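Local coordinates for protein 3-dehydroquinate dehydratase (Zymomonas mobilis subsp. mobilis, PDB 6SMF) that probably catalyses the trans-dehydration of 3-dehydroquinate to 3-dehydroshikimate through an enolate intermediate, a step of the shikimate pathway toward chorismate, at residues A[67-81]-A[95-108]. Residues are numbered along the deposited sequence; the frame is centred on the assembly and turned at random.
Sequences LQEAQAVKAKAVILN and AIRAITVPVIEVHL. With FLC (citrate anion), chain E.
Val78 and Leu80 each bond to residues 102-106 through both backbone N and O. Val78 N donates to Pro102 O and Leu80 N to Ile104 O, while Ile104 N reaches Val78 O at 2.8 Å with an N-H...O angle of 169°. Val106 N closes the ladder on Leu80 O. Ile79 bonds instead to Phe11 and Leu13 of strand 9-14.

On the face of Val78, Leu80 and Val103, Leu67 CD1 meets Ala95 CB of helix 90-98 (3.8 Å) and CD2 meets Ile99 CD1 just beyond it.

At the carboxyl ends, polar groups converge on a citrate, probably from the crystallisation liquor. Asn81 chi1 (-172°) carries its amide past Val106 O: ND2 bonds citrate OB1 (2.9 Å) and Tyr139 OH, and OD1 accepts from citrate OHB and Ala83 N. Leu108 N also donates to OB1. His107 ND1 donates to OHB at 2.8 Å and NE2 to Glu105 OE2 at 2.6 Å, 54° out of the carboxylate plane; both partners lie near the ring plane, restraining its rotation. Ser121 and Thr130 bond Glu105 in turn.

This parallel beta-alpha-beta unit contributes Asn81, Leu108 and the predicted proton donor His107 to the predicted type II dehydroquinase substrate site.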
loop_
_atom_site.group_PDB
_atom_site.type_symbol
_atom_site.label_atom_id
_atom_site.label_comp_id
_atom_site.label_asym_id
_atom_site.label_seq_id
_atom_site.Cartn_x
_atom_site.Cartn_y
_atom_site.Cartn_z
ATOM N N LEU A 67 1.296 -34.436 3.732
ATOM C CA LEU A 67 0.197 -34.015 4.625
ATOM C C LEU A 67 -1.000 -34.915 4.377
ATOM O O LEU A 67 -1.585 -35.380 5.358
ATOM C CB LEU A 67 -0.103 -32.530 4.377
ATOM C CG LEU A 67 0.946 -31.582 4.964
ATOM C CD1 LEU A 67 0.830 -30.199 4.334
ATOM C CD2 LEU A 67 0.809 -31.521 6.495
ATOM N N GLN A 68 -1.322 -35.190 3.115
ATOM C CA GLN A 68 -2.545 -35.956 2.759
ATOM C C GLN A 68 -2.347 -37.414 3.189
ATOM O O GLN A 68 -3.315 -38.057 3.651
ATOM C CB GLN A 68 -2.836 -35.838 1.252
ATOM C CG GLN A 68 -3.090 -34.412 0.764
ATOM C CD GLN A 68 -3.402 -34.330 -0.711
ATOM O OE1 GLN A 68 -3.258 -35.300 -1.432
ATOM N NE2 GLN A 68 -3.838 -33.172 -1.178
ATOM N N GLU A 69 -1.129 -37.916 2.994
ATOM C CA GLU A 69 -0.725 -39.299 3.353
ATOM C C GLU A 69 -0.837 -39.463 4.874
ATOM O O GLU A 69 -1.272 -40.556 5.329
ATOM C CB GLU A 69 0.693 -39.580 2.852
ATOM C CG GLU A 69 1.223 -40.981 3.175
ATOM C CD GLU A 69 2.672 -41.223 2.778
ATOM O OE1 GLU A 69 3.208 -40.441 1.915
ATOM O OE2 GLU A 69 3.251 -42.198 3.308
ATOM N N ALA A 70 -0.483 -38.439 5.648
ATOM C CA ALA A 70 -0.619 -38.510 7.115
ATOM C C ALA A 70 -2.098 -38.664 7.468
ATOM O O ALA A 70 -2.397 -39.458 8.363
ATOM C CB ALA A 70 -0.029 -37.328 7.804
ATOM N N GLN A 71 -3.013 -37.985 6.781
ATOM C CA GLN A 71 -4.442 -38.165 7.152
ATOM C C GLN A 71 -4.912 -39.582 6.805
ATOM O O GLN A 71 -5.705 -40.134 7.591
ATOM C CB GLN A 71 -5.379 -37.142 6.515
ATOM C CG GLN A 71 -6.609 -36.919 7.383
ATOM C CD GLN A 71 -7.732 -36.339 6.569
ATOM O OE1 GLN A 71 -7.784 -36.539 5.352
ATOM N NE2 GLN A 71 -8.636 -35.625 7.228
ATOM N N ALA A 72 -4.433 -40.146 5.691
ATOM C CA ALA A 72 -4.873 -41.445 5.111
ATOM C C ALA A 72 -4.495 -42.592 6.052
ATOM O O ALA A 72 -5.141 -43.633 6.045
ATOM C CB ALA A 72 -4.229 -41.636 3.761
ATOM N N VAL A 73 -3.463 -42.360 6.850
ATOM C CA VAL A 73 -2.731 -43.349 7.691
ATOM C C VAL A 73 -3.141 -43.113 9.153
ATOM O O VAL A 73 -2.591 -43.774 10.047
ATOM C CB VAL A 73 -1.233 -43.145 7.377
ATOM C CG1 VAL A 73 -0.330 -43.145 8.601
ATOM C CG2 VAL A 73 -0.768 -44.127 6.300
ATOM N N LYS A 74 -4.093 -42.190 9.361
ATOM C CA LYS A 74 -4.627 -41.733 10.674
ATOM C C LYS A 74 -3.484 -41.393 11.637
ATOM O O LYS A 74 -3.612 -41.687 12.845
ATOM C CB LYS A 74 -5.551 -42.798 11.250
ATOM C CG LYS A 74 -6.553 -43.362 10.251
ATOM C CD LYS A 74 -7.973 -42.860 10.384
ATOM C CE LYS A 74 -8.914 -44.041 10.298
ATOM N NZ LYS A 74 -10.270 -43.683 10.763
ATOM N N ALA A 75 -2.416 -40.770 11.133
ATOM C CA ALA A 75 -1.303 -40.249 11.966
ATOM C C ALA A 75 -1.871 -39.362 13.077
ATOM O O ALA A 75 -2.939 -38.720 12.875
ATOM C CB ALA A 75 -0.314 -39.487 11.124
ATOM N N LYS A 76 -1.172 -39.318 14.205
ATOM C CA LYS A 76 -1.623 -38.589 15.415
ATOM C C LYS A 76 -1.380 -37.087 15.233
ATOM O O LYS A 76 -2.178 -36.300 15.787
ATOM C CB LYS A 76 -0.860 -39.035 16.657
ATOM C CG LYS A 76 -1.414 -38.410 17.924
ATOM C CD LYS A 76 -0.742 -38.844 19.169
ATOM C CE LYS A 76 -1.705 -39.115 20.318
ATOM N NZ LYS A 76 -2.126 -37.853 20.958
ATOM N N ALA A 77 -0.287 -36.733 14.546
ATOM C CA ALA A 77 0.166 -35.326 14.346
ATOM C C ALA A 77 1.153 -35.204 13.179
ATOM O O ALA A 77 1.701 -36.232 12.725
ATOM C CB ALA A 77 0.787 -34.806 15.611
ATOM N N VAL A 78 1.305 -33.988 12.655
ATOM C CA VAL A 78 2.391 -33.599 11.705
ATOM C C VAL A 78 3.161 -32.435 12.321
ATOM O O VAL A 78 2.558 -31.451 12.779
ATOM C CB VAL A 78 1.874 -33.204 10.318
ATOM C CG1 VAL A 78 3.002 -32.752 9.403
ATOM C CG2 VAL A 78 1.103 -34.339 9.684
ATOM N N ILE A 79 4.470 -32.579 12.355
ATOM C CA ILE A 79 5.396 -31.475 12.680
ATOM C C ILE A 79 5.920 -31.036 11.323
ATOM O O ILE A 79 6.423 -31.906 10.598
ATOM C CB ILE A 79 6.490 -31.968 13.625
ATOM C CG1 ILE A 79 5.927 -32.380 14.996
ATOM C CG2 ILE A 79 7.581 -30.935 13.737
ATOM C CD1 ILE A 79 6.894 -33.241 15.853
ATOM N N LEU A 80 5.703 -29.771 10.962
ATOM C CA LEU A 80 5.971 -29.267 9.595
ATOM C C LEU A 80 6.882 -28.050 9.673
ATOM O O LEU A 80 6.519 -27.074 10.325
ATOM C CB LEU A 80 4.650 -28.902 8.911
ATOM C CG LEU A 80 4.800 -28.297 7.522
ATOM C CD1 LEU A 80 5.555 -29.256 6.591
ATOM C CD2 LEU A 80 3.424 -27.928 6.967
ATOM N N ASN A 81 8.048 -28.167 9.057
ATOM C CA ASN A 81 8.968 -27.052 8.752
ATOM C C ASN A 81 8.987 -26.923 7.228
ATOM O O ASN A 81 9.747 -27.632 6.586
ATOM C CB ASN A 81 10.343 -27.309 9.368
ATOM C CG ASN A 81 11.197 -26.087 9.208
ATOM O OD1 ASN A 81 10.841 -25.247 8.397
ATOM N ND2 ASN A 81 12.289 -25.981 9.952
ATOM N N ALA A 95 -4.007 -27.589 2.372
ATOM C CA ALA A 95 -3.752 -28.991 2.779
ATOM C C ALA A 95 -3.947 -29.137 4.292
ATOM O O ALA A 95 -4.744 -29.975 4.697
ATOM C CB ALA A 95 -2.376 -29.423 2.364
ATOM N N ILE A 96 -3.316 -28.288 5.089
ATOM C CA ILE A 96 -3.446 -28.297 6.575
ATOM C C ILE A 96 -4.914 -28.125 6.958
ATOM O O ILE A 96 -5.435 -28.939 7.735
ATOM C CB ILE A 96 -2.572 -27.226 7.206
ATOM C CG1 ILE A 96 -1.104 -27.487 6.931
ATOM C CG2 ILE A 96 -2.858 -27.129 8.684
ATOM C CD1 ILE A 96 -0.265 -26.233 7.053
ATOM N N ARG A 97 -5.583 -27.147 6.369
ATOM C CA ARG A 97 -7.001 -26.915 6.699
ATOM C C ARG A 97 -7.902 -28.085 6.275
ATOM O O ARG A 97 -8.885 -28.354 7.013
ATOM C CB ARG A 97 -7.409 -25.573 6.133
ATOM C CG ARG A 97 -6.947 -24.466 7.064
ATOM C CD ARG A 97 -7.533 -23.123 6.732
ATOM N NE ARG A 97 -8.811 -22.863 7.403
ATOM C CZ ARG A 97 -9.935 -22.512 6.784
ATOM N NH1 ARG A 97 -9.961 -22.388 5.468
ATOM N NH2 ARG A 97 -11.054 -22.361 7.472
ATOM N N ALA A 98 -7.596 -28.770 5.170
ATOM C CA ALA A 98 -8.468 -29.847 4.611
ATOM C C ALA A 98 -8.356 -31.108 5.473
ATOM O O ALA A 98 -9.371 -31.753 5.663
ATOM C CB ALA A 98 -8.086 -30.159 3.194
ATOM N N ILE A 99 -7.161 -31.415 5.980
ATOM C CA ILE A 99 -6.902 -32.634 6.808
ATOM C C ILE A 99 -7.292 -32.359 8.261
ATOM O O ILE A 99 -7.275 -31.199 8.661
ATOM C CB ILE A 99 -5.447 -33.107 6.693
ATOM C CG1 ILE A 99 -4.475 -32.188 7.447
ATOM C CG2 ILE A 99 -5.096 -33.280 5.233
ATOM C CD1 ILE A 99 -3.038 -32.661 7.449
ATOM N N THR A 100 -7.654 -33.411 8.988
ATOM C CA THR A 100 -8.102 -33.379 10.405
ATOM C C THR A 100 -6.946 -33.601 11.377
ATOM O O THR A 100 -7.144 -33.374 12.563
ATOM C CB THR A 100 -9.064 -34.518 10.743
ATOM O OG1 THR A 100 -9.904 -34.724 9.610
ATOM C CG2 THR A 100 -9.858 -34.184 11.986
ATOM N N VAL A 101 -5.827 -34.135 10.899
ATOM C CA VAL A 101 -4.588 -34.343 11.699
ATOM C C VAL A 101 -4.064 -32.972 12.114
ATOM O O VAL A 101 -3.774 -32.156 11.240
ATOM C CB VAL A 101 -3.522 -35.089 10.879
ATOM C CG1 VAL A 101 -2.237 -35.294 11.672
ATOM C CG2 VAL A 101 -4.057 -36.403 10.343
ATOM N N PRO A 102 -3.841 -32.708 13.424
ATOM C CA PRO A 102 -3.198 -31.471 13.855
ATOM C C PRO A 102 -1.789 -31.299 13.267
ATOM O O PRO A 102 -1.060 -32.260 13.182
ATOM C CB PRO A 102 -3.080 -31.541 15.374
ATOM C CG PRO A 102 -3.788 -32.835 15.801
ATOM C CD PRO A 102 -4.109 -33.622 14.546
ATOM N N VAL A 103 -1.469 -30.067 12.872
ATOM C CA VAL A 103 -0.139 -29.662 12.352
ATOM C C VAL A 103 0.490 -28.658 13.330
ATOM O O VAL A 103 -0.177 -27.682 13.747
ATOM C CB VAL A 103 -0.256 -29.087 10.940
ATOM C CG1 VAL A 103 1.109 -28.683 10.391
ATOM C CG2 VAL A 103 -0.955 -30.052 10.013
ATOM N N ILE A 104 1.729 -28.935 13.715
ATOM C CA ILE A 104 2.599 -27.999 14.474
ATOM C C ILE A 104 3.661 -27.423 13.527
ATOM O O ILE A 104 4.434 -28.216 12.903
ATOM C CB ILE A 104 3.226 -28.723 15.659
ATOM C CG1 ILE A 104 2.144 -29.224 16.602
ATOM C CG2 ILE A 104 4.212 -27.810 16.361
ATOM C CD1 ILE A 104 2.663 -30.232 17.589
ATOM N N GLU A 105 3.674 -26.100 13.397
ATOM C CA GLU A 105 4.698 -25.381 12.611
ATOM C C GLU A 105 5.982 -25.382 13.430
ATOM O O GLU A 105 5.915 -25.074 14.620
ATOM C CB GLU A 105 4.259 -23.947 12.339
ATOM C CG GLU A 105 5.111 -23.235 11.319
ATOM C CD GLU A 105 4.696 -21.787 11.067
ATOM O OE1 GLU A 105 3.763 -21.244 11.796
ATOM O OE2 GLU A 105 5.312 -21.188 10.131
ATOM N N VAL A 106 7.106 -25.684 12.783
ATOM C CA VAL A 106 8.459 -25.627 13.387
ATOM C C VAL A 106 9.406 -24.814 12.497
ATOM O O VAL A 106 9.372 -24.973 11.280
ATOM C CB VAL A 106 8.961 -27.051 13.647
ATOM C CG1 VAL A 106 10.456 -27.101 13.718
ATOM C CG2 VAL A 106 8.357 -27.571 14.925
ATOM N N HIS A 107 10.205 -23.957 13.128
ATOM C CA HIS A 107 11.379 -23.291 12.530
ATOM C C HIS A 107 12.549 -23.404 13.514
ATOM O O HIS A 107 12.362 -23.176 14.722
ATOM C CB HIS A 107 11.114 -21.815 12.165
ATOM C CG HIS A 107 9.862 -21.638 11.378
ATOM N ND1 HIS A 107 9.759 -22.025 10.064
ATOM C CD2 HIS A 107 8.654 -21.143 11.735
ATOM C CE1 HIS A 107 8.562 -21.721 9.633
ATOM N NE2 HIS A 107 7.859 -21.189 10.656
ATOM N N LEU A 108 13.721 -23.709 12.969
ATOM C CA LEU A 108 15.005 -23.625 13.677
ATOM C C LEU A 108 15.238 -22.191 14.130
ATOM O O LEU A 108 15.582 -21.986 15.299
ATOM C CB LEU A 108 16.101 -24.072 12.712
ATOM C CG LEU A 108 16.040 -25.517 12.214
ATOM C CD1 LEU A 108 16.915 -25.653 10.969
ATOM C CD2 LEU A 108 16.492 -26.483 13.314
HETATM C CAC FLC E . 12.065 -19.872 7.385
HETATM C CA FLC E . 12.979 -20.410 8.497
HETATM C CB FLC E . 13.261 -21.923 8.429
HETATM C CBC FLC E . 14.050 -22.432 9.635
HETATM C CG FLC E . 14.070 -22.307 7.179
HETATM C CGC FLC E . 15.591 -22.404 7.286
HETATM O OA1 FLC E . 12.414 -20.089 6.177
HETATM O OA2 FLC E . 11.000 -19.257 7.710
HETATM O OB1 FLC E . 13.962 -23.568 9.874
HETATM O OB2 FLC E . 14.637 -21.688 10.272
HETATM O OG1 FLC E . 16.171 -23.347 6.644
HETATM O OG2 FLC E . 16.214 -21.486 7.854
HETATM O OHB FLC E . 11.974 -22.536 8.409
#